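Glycosyl hydrolase family 62 protein (Coprinopsis cinerea, PDB 5B6T) is an alpha-L-arabinofuranosidase of glycoside hydrolase family 62 that probably removes arabinofuranose side groups from arabinoxylan. Local coordinates at residues P84-F89 with W95-Q100; W38-S43 with R285-G290; I183-S188 with G233-L238; N198-D203 with L209-A214. All coordinates share one frame; numbering follows the deposited sequence.

Interaction 1: residues P84-F89 with W95-Q100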
# COMPACT_ATOMS: atom_id res chain seq x y z
N PRO A 84 -5.44 3.01 -1.92
CA PRO A 84 -4.82 4.07 -2.68
C PRO A 84 -3.28 4.04 -2.65
O PRO A 84 -2.66 3.50 -1.72
CB PRO A 84 -5.33 5.32 -1.98
CG PRO A 84 -5.46 4.91 -0.54
CD PRO A 84 -5.89 3.47 -0.59
N GLN A 85 -2.67 4.70 -3.65
CA GLN A 85 -1.24 4.96 -3.69
C GLN A 85 -1.07 6.36 -4.23
O GLN A 85 -1.48 6.62 -5.35
CB GLN A 85 -0.49 3.99 -4.60
CG GLN A 85 1.02 4.26 -4.61
CD GLN A 85 1.71 3.73 -5.84
OE1 GLN A 85 1.12 3.53 -6.89
NE2 GLN A 85 3.01 3.55 -5.71
N VAL A 86 -0.46 7.26 -3.46
CA VAL A 86 -0.20 8.62 -3.90
C VAL A 86 1.26 8.83 -4.26
O VAL A 86 2.15 8.36 -3.56
CB VAL A 86 -0.65 9.68 -2.84
CG1 VAL A 86 0.18 9.61 -1.56
CG2 VAL A 86 -0.59 11.09 -3.43
N PHE A 87 1.52 9.60 -5.32
CA PHE A 87 2.89 9.98 -5.69
C PHE A 87 2.83 11.16 -6.64
O PHE A 87 1.79 11.41 -7.26
CB PHE A 87 3.71 8.83 -6.34
CG PHE A 87 3.06 8.24 -7.56
CD1 PHE A 87 3.36 8.73 -8.83
CD2 PHE A 87 2.19 7.16 -7.47
CE1 PHE A 87 2.76 8.21 -9.96
CE2 PHE A 87 1.58 6.64 -8.61
CZ PHE A 87 1.91 7.14 -9.84
N TYR A 88 3.95 11.86 -6.77
CA TYR A 88 4.04 13.01 -7.65
C TYR A 88 4.70 12.57 -8.92
O TYR A 88 5.87 12.11 -8.89
CB TYR A 88 4.86 14.11 -6.97
CG TYR A 88 5.01 15.38 -7.73
CD1 TYR A 88 3.94 16.26 -7.89
CD2 TYR A 88 6.24 15.76 -8.21
CE1 TYR A 88 4.08 17.46 -8.57
CE2 TYR A 88 6.40 16.95 -8.89
CZ TYR A 88 5.32 17.79 -9.07
OH TYR A 88 5.50 19.02 -9.71
N PHE A 89 4.00 12.70 -10.03
CA PHE A 89 4.56 12.34 -11.33
C PHE A 89 5.22 13.57 -11.90
O PHE A 89 4.59 14.43 -12.55
CB PHE A 89 3.51 11.77 -12.29
CG PHE A 89 4.11 11.15 -13.52
CD1 PHE A 89 4.75 9.93 -13.43
CD2 PHE A 89 4.10 11.81 -14.74
CE1 PHE A 89 5.34 9.36 -14.52
CE2 PHE A 89 4.68 11.23 -15.86
CZ PHE A 89 5.31 10.02 -15.76
N TRP A 95 0.20 15.26 -9.15
CA TRP A 95 0.07 14.14 -8.25
C TRP A 95 -0.91 13.15 -8.86
O TRP A 95 -1.91 13.52 -9.51
CB TRP A 95 -0.43 14.56 -6.87
CG TRP A 95 0.49 15.46 -6.11
CD1 TRP A 95 0.52 16.80 -6.17
CD2 TRP A 95 1.48 15.06 -5.16
NE1 TRP A 95 1.49 17.29 -5.32
CE2 TRP A 95 2.09 16.24 -4.68
CE3 TRP A 95 1.90 13.83 -4.66
CZ2 TRP A 95 3.11 16.21 -3.75
CZ3 TRP A 95 2.93 13.80 -3.71
CH2 TRP A 95 3.52 15.00 -3.28
N TYR A 96 -0.59 11.86 -8.68
CA TYR A 96 -1.47 10.75 -9.03
C TYR A 96 -1.91 10.06 -7.76
O TYR A 96 -1.12 9.94 -6.79
CB TYR A 96 -0.78 9.74 -9.96
CG TYR A 96 -0.79 10.13 -11.41
CD1 TYR A 96 -0.02 11.17 -11.87
CD2 TYR A 96 -1.60 9.46 -12.32
CE1 TYR A 96 -0.06 11.57 -13.21
CE2 TYR A 96 -1.65 9.84 -13.64
CZ TYR A 96 -0.89 10.89 -14.08
OH TYR A 96 -0.94 11.27 -15.42
N LEU A 97 -3.15 9.58 -7.79
CA LEU A 97 -3.72 8.71 -6.75
C LEU A 97 -4.24 7.47 -7.51
O LEU A 97 -5.19 7.59 -8.31
CB LEU A 97 -4.87 9.40 -6.02
CG LEU A 97 -5.34 8.71 -4.75
CD1 LEU A 97 -4.27 8.71 -3.65
CD2 LEU A 97 -6.64 9.33 -4.22
N VAL A 98 -3.55 6.36 -7.30
CA VAL A 98 -3.81 5.09 -7.92
C VAL A 98 -4.62 4.25 -6.94
O VAL A 98 -4.38 4.30 -5.73
CB VAL A 98 -2.48 4.41 -8.31
CG1 VAL A 98 -2.68 2.95 -8.71
CG2 VAL A 98 -1.84 5.18 -9.43
N TYR A 99 -5.61 3.54 -7.44
CA TYR A 99 -6.51 2.73 -6.60
C TYR A 99 -7.30 1.76 -7.50
O TYR A 99 -7.11 1.77 -8.74
CB TYR A 99 -7.48 3.63 -5.79
CG TYR A 99 -8.20 4.64 -6.67
CD1 TYR A 99 -7.67 5.90 -6.89
CD2 TYR A 99 -9.45 4.37 -7.22
CE1 TYR A 99 -8.29 6.82 -7.69
CE2 TYR A 99 -10.10 5.30 -8.01
CZ TYR A 99 -9.53 6.54 -8.23
OH TYR A 99 -10.14 7.48 -9.04
N GLN A 100 -8.16 0.96 -6.88
CA GLN A 100 -8.99 0.03 -7.65
C GLN A 100 -10.45 0.46 -7.57
O GLN A 100 -10.92 0.99 -6.55
CB GLN A 100 -8.83 -1.39 -7.11
CG GLN A 100 -9.44 -1.60 -5.72
CD GLN A 100 -8.61 -2.44 -4.78
OE1 GLN A 100 -7.39 -2.46 -4.82
NE2 GLN A 100 -9.28 -3.15 -3.91
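Different first torsions bring Y88 and W95 together: the tyrosine ring leaves CB on the side remote from its own N (chi1 -178°), while the indole turns to lie next to its N (chi1 -64°), which swings it back over the neighbouring strand. Y88 CB then sits over the face of the indole's six-membered ring, 3.7 Å from its centroid. Further out, Y88 CD1 comes to 3.7 Å from W95 CE2, and the tyrosine presents its edge to the face of the five-membered ring, an edge-to-face pair. Trimming W95 to an alanine would take away the flat surface on which Y88 CB and the tyrosine's ring edge rest, and is likely to leave that ring freer to turn.

The face bearing Q85, F87, Y96 and V98 is packed differently. The F87 ring lies beneath Y96 CB, which is 3.7 Å from F87 CZ. Its CE2 touches V98 CG2 at 3.8 Å. The F87 and Y96 rings are nearly parallel but slid apart, and F89 CB adds to this aromatic cluster at 3.6 Å from Y96 CD1.

Between these layers runs an antiparallel ladder. Y96 N to F87 O is 2.8 Å, and F87 N returns a bond to Y96 O. Q85 and V98 exchange a second pair, with Q85 N to V98 O at 2.7 Å. Backbone groups of Q85, F87, Y96 and V98 are thus paired within the hairpin 82-89/94-100, while V86 N and O turn to S30 and R270. Q85 OE1 is bound by V146 N, and the side-chain contacts left between the strands are mainly apolar and aromatic.

Interaction 2: residues W38-S43 with R285-G290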
# COMPACT_ATOMS: atom_id res chain seq x y z
N TRP A 38 2.20 15.43 7.09
CA TRP A 38 1.87 14.09 6.60
C TRP A 38 0.59 14.15 5.82
O TRP A 38 -0.37 14.81 6.22
CB TRP A 38 1.72 13.14 7.79
CG TRP A 38 3.03 12.96 8.50
CD1 TRP A 38 3.43 13.54 9.66
CD2 TRP A 38 4.12 12.17 8.04
NE1 TRP A 38 4.73 13.14 9.97
CE2 TRP A 38 5.18 12.30 8.98
CE3 TRP A 38 4.33 11.38 6.90
CZ2 TRP A 38 6.41 11.67 8.81
CZ3 TRP A 38 5.57 10.74 6.75
CH2 TRP A 38 6.58 10.90 7.69
N HIS A 39 0.57 13.42 4.71
CA HIS A 39 -0.60 13.29 3.86
C HIS A 39 -0.88 11.80 3.75
O HIS A 39 -0.11 11.07 3.13
CB HIS A 39 -0.35 13.89 2.48
CG HIS A 39 0.09 15.31 2.54
ND1 HIS A 39 -0.77 16.38 2.46
CD2 HIS A 39 1.32 15.83 2.76
CE1 HIS A 39 -0.09 17.50 2.59
NE2 HIS A 39 1.18 17.20 2.80
N VAL A 40 -1.97 11.36 4.36
CA VAL A 40 -2.32 9.96 4.37
C VAL A 40 -3.60 9.78 3.55
O VAL A 40 -4.59 10.51 3.75
CB VAL A 40 -2.52 9.43 5.80
CG1 VAL A 40 -3.11 8.02 5.83
CG2 VAL A 40 -1.21 9.51 6.60
N PHE A 41 -3.59 8.81 2.65
CA PHE A 41 -4.80 8.36 1.96
C PHE A 41 -5.10 6.96 2.40
O PHE A 41 -4.19 6.16 2.54
CB PHE A 41 -4.58 8.40 0.44
CG PHE A 41 -4.32 9.77 -0.09
CD1 PHE A 41 -3.08 10.38 0.06
CD2 PHE A 41 -5.34 10.48 -0.71
CE1 PHE A 41 -2.87 11.68 -0.37
CE2 PHE A 41 -5.11 11.75 -1.19
CZ PHE A 41 -3.88 12.34 -1.04
N ALA A 42 -6.38 6.65 2.66
CA ALA A 42 -6.73 5.34 3.17
C ALA A 42 -8.07 4.92 2.61
O ALA A 42 -8.87 5.78 2.20
CB ALA A 42 -6.77 5.38 4.70
N SER A 43 -8.31 3.61 2.61
CA SER A 43 -9.66 3.08 2.37
C SER A 43 -10.54 3.26 3.59
O SER A 43 -10.12 3.00 4.70
CB SER A 43 -9.64 1.58 2.05
OG SER A 43 -8.73 1.31 1.01
N ARG A 285 10.35 2.94 8.58
CA ARG A 285 9.10 3.13 9.30
C ARG A 285 7.98 2.63 8.40
O ARG A 285 7.95 2.98 7.22
CB ARG A 285 8.87 4.61 9.63
CG ARG A 285 9.88 5.21 10.61
CD ARG A 285 9.61 6.71 10.79
NE ARG A 285 10.26 7.51 9.77
CZ ARG A 285 10.03 8.81 9.55
NH1 ARG A 285 9.09 9.49 10.24
NH2 ARG A 285 10.72 9.42 8.59
N TYR A 286 7.10 1.81 8.95
CA TYR A 286 6.03 1.18 8.17
C TYR A 286 4.71 1.56 8.77
O TYR A 286 4.39 1.21 9.90
CB TYR A 286 6.17 -0.36 8.10
CG TYR A 286 5.42 -1.02 6.97
CD1 TYR A 286 5.75 -0.78 5.65
CD2 TYR A 286 4.37 -1.92 7.22
CE1 TYR A 286 5.05 -1.38 4.62
CE2 TYR A 286 3.70 -2.57 6.19
CZ TYR A 286 4.02 -2.26 4.89
OH TYR A 286 3.34 -2.85 3.86
N LEU A 287 3.90 2.28 7.98
CA LEU A 287 2.54 2.64 8.37
C LEU A 287 1.65 1.49 7.91
O LEU A 287 1.66 1.16 6.73
CB LEU A 287 2.15 3.96 7.68
CG LEU A 287 0.76 4.51 8.03
CD1 LEU A 287 0.56 4.90 9.48
CD2 LEU A 287 0.48 5.70 7.12
N TYR A 288 0.93 0.87 8.83
CA TYR A 288 0.27 -0.40 8.53
C TYR A 288 -1.11 -0.42 9.16
O TYR A 288 -1.46 0.46 9.97
CB TYR A 288 1.13 -1.54 9.03
CG TYR A 288 1.09 -1.74 10.54
CD1 TYR A 288 1.84 -0.93 11.41
CD2 TYR A 288 0.33 -2.74 11.10
CE1 TYR A 288 1.80 -1.11 12.78
CE2 TYR A 288 0.28 -2.92 12.47
CZ TYR A 288 1.02 -2.10 13.31
OH TYR A 288 1.00 -2.32 14.68
N GLN A 289 -1.89 -1.43 8.82
CA GLN A 289 -3.15 -1.69 9.47
C GLN A 289 -3.09 -2.93 10.35
O GLN A 289 -2.54 -3.98 9.96
CB GLN A 289 -4.31 -1.84 8.47
CG GLN A 289 -4.16 -3.00 7.49
CD GLN A 289 -5.26 -3.09 6.46
OE1 GLN A 289 -5.90 -2.09 6.10
NE2 GLN A 289 -5.48 -4.31 5.96
N GLY A 290 -3.68 -2.79 11.54
CA GLY A 290 -3.80 -3.87 12.51
C GLY A 290 -5.19 -3.88 13.09
O GLY A 290 -6.00 -3.00 12.79
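W38 opens the contact by reaching with the far rim of its indole to R285. The nearest pair is W38 CZ2 and R285 NH1 at 3.7 Å, with W38 CH2 only slightly further from the same nitrogen. Indole and guanidinium planes stand almost perpendicular, 84° apart, so the arginine does not lie flat on the ring. R285 gets there by a bend at its third torsion (chi3 -85°), which turns the guanidinium back toward the tryptophan. It was modelled in two conformers, so this touch describes one of them and should be weighted lightly. The indole also meets Y33 edge-to-face and the ring of W60.

One residue on, the chain turns H39 to the other side, where Y54 and the carbonyl of H34 take its ring nitrogens. V40 faces the second strand again. Its CG2 meets L287 CD2 at 4.2 Å, a methyl-to-methyl touch with the two backbones well apart, since V40 CA and L287 CA are 9.7 Å from each other. With CG anti to the backbone N (chi1 -178°), L287 sends its CD2 methyl to the valine. F41 packs on P84 and V86, and S43 OG bonds to D28.

The strand 37-46 is a middle strand of the sheet that begins with 25-34, while 285-290 lies inside the sheet that also holds 7-9 and 305-311. In the five-bladed propeller of family 62 these are the first and last blades, so the packing is part of the seam where the ring closes. L287 also rests on P29 of strand 25-34 and L308 of strand 305-311.

Interaction 3: residues I183-S188 with G233-L238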
# COMPACT_ATOMS: atom_id res chain seq x y z
N ILE A 183 3.27 -12.36 -15.24
CA ILE A 183 3.26 -12.80 -13.84
C ILE A 183 4.68 -12.56 -13.33
O ILE A 183 5.66 -13.20 -13.76
CB ILE A 183 2.81 -14.28 -13.69
CG1 ILE A 183 1.30 -14.39 -14.02
CG2 ILE A 183 3.07 -14.75 -12.26
CD1 ILE A 183 0.74 -15.78 -14.24
N ALA A 184 4.82 -11.54 -12.48
CA ALA A 184 6.11 -11.21 -11.88
C ALA A 184 6.55 -12.19 -10.78
O ALA A 184 7.76 -12.39 -10.55
CB ALA A 184 6.04 -9.81 -11.31
N MET A 185 5.59 -12.74 -10.07
CA MET A 185 5.84 -13.70 -9.00
C MET A 185 4.56 -14.49 -8.77
O MET A 185 3.44 -13.96 -8.95
CB MET A 185 6.26 -13.00 -7.70
CG MET A 185 6.73 -13.99 -6.65
SD MET A 185 7.28 -13.12 -5.16
CE MET A 185 8.91 -12.65 -5.66
N GLN A 186 4.71 -15.73 -8.37
CA GLN A 186 3.56 -16.56 -8.05
C GLN A 186 3.87 -17.62 -7.05
O GLN A 186 5.05 -17.99 -6.85
CB GLN A 186 2.95 -17.17 -9.30
CG GLN A 186 3.83 -18.13 -10.03
CD GLN A 186 3.28 -18.44 -11.40
OE1 GLN A 186 2.08 -18.62 -11.57
NE2 GLN A 186 4.14 -18.41 -12.41
N ASP A 187 2.82 -18.06 -6.36
CA ASP A 187 2.91 -19.21 -5.46
C ASP A 187 1.67 -20.06 -5.64
O ASP A 187 0.58 -19.54 -5.75
CB ASP A 187 3.02 -18.76 -4.01
CG ASP A 187 3.68 -19.80 -3.12
OD1 ASP A 187 3.04 -20.83 -2.81
OD2 ASP A 187 4.84 -19.61 -2.72
N SER A 188 1.85 -21.39 -5.67
CA SER A 188 0.69 -22.29 -5.72
C SER A 188 -0.19 -22.21 -4.47
O SER A 188 -1.37 -22.56 -4.54
CB SER A 188 1.15 -23.73 -5.92
OG SER A 188 1.98 -24.11 -4.83
N GLY A 233 12.40 -7.85 -11.92
CA GLY A 233 12.88 -9.07 -11.31
C GLY A 233 14.12 -9.56 -12.04
O GLY A 233 14.70 -8.84 -12.85
N PRO A 234 14.57 -10.78 -11.73
CA PRO A 234 14.03 -11.76 -10.82
C PRO A 234 14.20 -11.31 -9.36
O PRO A 234 15.14 -10.59 -9.03
CB PRO A 234 14.88 -13.00 -11.13
CG PRO A 234 16.20 -12.45 -11.49
CD PRO A 234 15.94 -11.12 -12.16
N TRP A 235 13.29 -11.75 -8.50
CA TRP A 235 13.29 -11.37 -7.09
C TRP A 235 13.98 -12.43 -6.24
O TRP A 235 13.69 -13.62 -6.38
CB TRP A 235 11.83 -11.17 -6.60
CG TRP A 235 11.21 -10.00 -7.28
CD1 TRP A 235 10.37 -10.00 -8.37
CD2 TRP A 235 11.44 -8.61 -6.97
NE1 TRP A 235 10.07 -8.71 -8.73
CE2 TRP A 235 10.69 -7.84 -7.88
CE3 TRP A 235 12.19 -7.97 -6.00
CZ2 TRP A 235 10.72 -6.44 -7.86
CZ3 TRP A 235 12.20 -6.59 -5.96
CH2 TRP A 235 11.47 -5.83 -6.88
N ARG A 236 14.87 -12.00 -5.35
CA ARG A 236 15.53 -12.92 -4.45
C ARG A 236 15.04 -12.68 -3.03
O ARG A 236 14.92 -11.54 -2.61
CB ARG A 236 17.03 -12.70 -4.49
CG ARG A 236 17.78 -13.74 -3.70
CD ARG A 236 19.29 -13.60 -3.89
NE ARG A 236 19.83 -12.39 -3.32
CZ ARG A 236 21.10 -11.98 -3.49
NH1 ARG A 236 21.48 -10.87 -2.90
NH2 ARG A 236 21.94 -12.67 -4.24
N ALA A 237 14.76 -13.75 -2.30
CA ALA A 237 14.27 -13.62 -0.92
C ALA A 237 15.20 -12.74 -0.10
O ALA A 237 16.43 -12.81 -0.24
CB ALA A 237 14.13 -15.00 -0.25
N LEU A 238 14.61 -11.87 0.73
CA LEU A 238 15.34 -11.09 1.70
C LEU A 238 14.91 -11.68 3.03
O LEU A 238 15.53 -12.66 3.51
CB LEU A 238 15.06 -9.59 1.54
CG LEU A 238 15.86 -8.67 2.47
CD1 LEU A 238 17.34 -8.69 2.08
CD2 LEU A 238 15.30 -7.27 2.44
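Apolar contact carries this pairing, and it depends on M185 and W235. The terminal methyl CE of M185 comes down on W235 CB at 3.4 Å, a tight approach, and then lies 3.9 Å from W235 CG. The methionine starts out extended and bends only at its last torsion (chi3 -81°), which turns CE onto the root of the indole, the two side chains crossing at about a right angle.

The polar part is slight. A184 O lies at the edge of the indole, near its plane and 4.2 Å from W235 CD1, a loose approach. The two backbones exchange no hydrogen bonds.

The backbone is irregular on both sides of the contact. A184 and M185 together face L164, a classic beta bulge. On the other side G233 places its CA over one face of the W235 ring, ahead of a cis peptide bond to P234.

Strand 182-186 is the outermost strand of one four-stranded blade, and W235 leads into 236-237, at the outer edge of the next sheet, so the contact bridges two blades at the rim. W226 and L210, from strands 221-228 and 207-215, pack against both M185 and W235.

Interaction 4: residues N198-D203 with L209-A214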
# COMPACT_ATOMS: atom_id res chain seq x y z
N ASN A 198 4.13 -3.75 -2.11
CA ASN A 198 4.87 -2.49 -2.21
C ASN A 198 6.15 -2.75 -2.99
O ASN A 198 6.78 -3.80 -2.83
CB ASN A 198 5.31 -1.91 -0.85
CG ASN A 198 4.19 -1.74 0.16
OD1 ASN A 198 4.16 -2.45 1.16
ND2 ASN A 198 3.33 -0.75 -0.04
N VAL A 199 6.51 -1.81 -3.84
CA VAL A 199 7.75 -1.87 -4.60
C VAL A 199 8.46 -0.52 -4.53
O VAL A 199 7.90 0.50 -4.87
CB VAL A 199 7.55 -2.32 -6.05
CG1 VAL A 199 8.90 -2.64 -6.69
CG2 VAL A 199 6.62 -3.51 -6.10
N TYR A 200 9.72 -0.55 -4.05
CA TYR A 200 10.50 0.67 -3.82
C TYR A 200 11.90 0.60 -4.41
O TYR A 200 12.48 -0.49 -4.47
CB TYR A 200 10.66 0.92 -2.35
CG TYR A 200 9.38 1.13 -1.58
CD1 TYR A 200 8.67 2.31 -1.70
CD2 TYR A 200 8.89 0.15 -0.74
CE1 TYR A 200 7.50 2.52 -0.98
CE2 TYR A 200 7.75 0.35 0.00
CZ TYR A 200 7.03 1.55 -0.14
OH TYR A 200 5.88 1.74 0.60
N ARG A 201 12.42 1.75 -4.83
CA ARG A 201 13.86 1.90 -5.12
C ARG A 201 14.59 2.09 -3.80
O ARG A 201 14.17 2.90 -2.96
CB ARG A 201 14.10 3.09 -6.02
CG ARG A 201 15.56 3.46 -6.22
CD ARG A 201 16.36 2.35 -6.88
NE ARG A 201 17.79 2.68 -6.90
CZ ARG A 201 18.35 3.56 -7.73
NH1 ARG A 201 17.63 4.21 -8.63
NH2 ARG A 201 19.67 3.79 -7.65
N ILE A 202 15.68 1.35 -3.60
CA ILE A 202 16.47 1.48 -2.36
C ILE A 202 17.56 2.50 -2.61
O ILE A 202 18.51 2.21 -3.35
CB ILE A 202 17.07 0.13 -1.91
CG1 ILE A 202 15.98 -0.93 -1.73
CG2 ILE A 202 17.84 0.30 -0.61
CD1 ILE A 202 16.50 -2.36 -1.61
N ASP A 203 17.44 3.68 -1.98
CA ASP A 203 18.46 4.72 -2.15
C ASP A 203 19.86 4.22 -1.81
O ASP A 203 20.03 3.43 -0.87
CB ASP A 203 18.18 5.94 -1.26
CG ASP A 203 17.05 6.81 -1.78
OD1 ASP A 203 16.70 6.71 -2.98
OD2 ASP A 203 16.58 7.63 -0.97
N LEU A 209 13.23 -3.08 -3.64
CA LEU A 209 12.61 -3.86 -2.54
C LEU A 209 11.15 -4.18 -2.91
O LEU A 209 10.40 -3.28 -3.23
CB LEU A 209 12.65 -3.04 -1.26
CG LEU A 209 12.01 -3.67 -0.02
CD1 LEU A 209 12.71 -4.93 0.45
CD2 LEU A 209 11.95 -2.65 1.10
N LEU A 210 10.78 -5.46 -2.83
CA LEU A 210 9.38 -5.91 -2.96
C LEU A 210 8.90 -6.40 -1.60
O LEU A 210 9.54 -7.25 -0.98
CB LEU A 210 9.29 -7.08 -3.95
CG LEU A 210 7.95 -7.82 -4.03
CD1 LEU A 210 6.84 -6.94 -4.57
CD2 LEU A 210 8.13 -9.06 -4.90
N LEU A 211 7.77 -5.85 -1.13
CA LEU A 211 7.06 -6.35 0.03
C LEU A 211 5.75 -6.91 -0.45
O LEU A 211 5.18 -6.42 -1.42
CB LEU A 211 6.76 -5.23 1.04
CG LEU A 211 7.95 -4.36 1.43
CD1 LEU A 211 7.53 -3.22 2.36
CD2 LEU A 211 9.11 -5.19 2.01
N HIS A 212 5.25 -7.94 0.22
CA HIS A 212 3.96 -8.50 -0.20
C HIS A 212 3.33 -9.15 1.03
O HIS A 212 4.02 -9.81 1.80
CB HIS A 212 4.19 -9.55 -1.31
CG HIS A 212 3.02 -9.82 -2.18
ND1 HIS A 212 1.88 -10.48 -1.76
CD2 HIS A 212 2.83 -9.56 -3.50
CE1 HIS A 212 1.03 -10.57 -2.77
NE2 HIS A 212 1.59 -10.05 -3.84
N GLU A 213 2.02 -8.95 1.20
CA GLU A 213 1.27 -9.52 2.32
C GLU A 213 0.97 -11.01 2.10
O GLU A 213 0.75 -11.45 0.96
CB GLU A 213 -0.04 -8.77 2.54
CG GLU A 213 -0.66 -9.05 3.89
CD GLU A 213 -1.88 -8.19 4.20
OE1 GLU A 213 -2.04 -7.09 3.62
OE2 GLU A 213 -2.66 -8.63 5.10
N ALA A 214 0.99 -11.74 3.21
CA ALA A 214 0.71 -13.16 3.26
C ALA A 214 -0.19 -13.43 4.45
O ALA A 214 -0.31 -12.62 5.36
CB ALA A 214 2.02 -13.93 3.41
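N198 crosses L211 obliquely, touching it with CB and OD1. Its CB is 4.1 Å from L211 CB, and the first torsion (chi1 -54°) sets CG beside the backbone N. At the tip OD1 brushes L211 CD1 at 3.7 Å, a van der Waals contact for an oxygen whose hydrogen-bond partner is the hydroxyl of Y286. The other branch, ND2, is hydrogen-bonded to G266 O, so both ends of the amide are gripped and its rotation is fixed.

The main chains of the same two residues are joined as a hydrogen-bonded antiparallel pair. L211 N to N198 O is the shorter link at 2.8 Å; N198 N reaches L211 O at 3.0 Å. Y200 and L209 form the next such pair. The hairpin 195-202/207-215 built this way supplies the inner strands of one blade of the five-bladed propeller characteristic of family 62.

On the opposite face of the sheet from N198, V199 CG2 packs on L210 CD1 at 3.8 Å. Back on the N198 side, Y200 CE2 meets L211 CD1 at the edge of its ring, 4.3 Å away, while its OH is bonded to L268 N and W145 meets its ring edge-to-face. Near the turn, I202 crosses L209 at about a right angle, with CD1 3.9 Å and CG1 4.0 Å from L209 CB. Cutting I202 back to an alanine would take away CG1 and CD1 and would probably open a gap beside L209 CB. L209 in turn packs on L268 and I279.

Interactions 1 and 4 are hairpins of two different blades, about 16 Å apart between centres, and interaction 2 touches both. F41 CD2 meets L97 CD1 at 3.6 Å, and Y286 OH reaches N198 OD1 at 2.9 Å in a probable hydrogen bond. Interaction 3 lies further out and packs on interaction 4 through L210, whose CD2 is 3.7 Å from M185 CE. The bound calcium ion sits near the middle: the side chains of N198 and Q85 are about 5 and 6 Å from it. The lead ion is about 12 Å from the side chain of P84. In family 62 the active site lies at the propeller centre, so interactions 1 and 4 probably frame it.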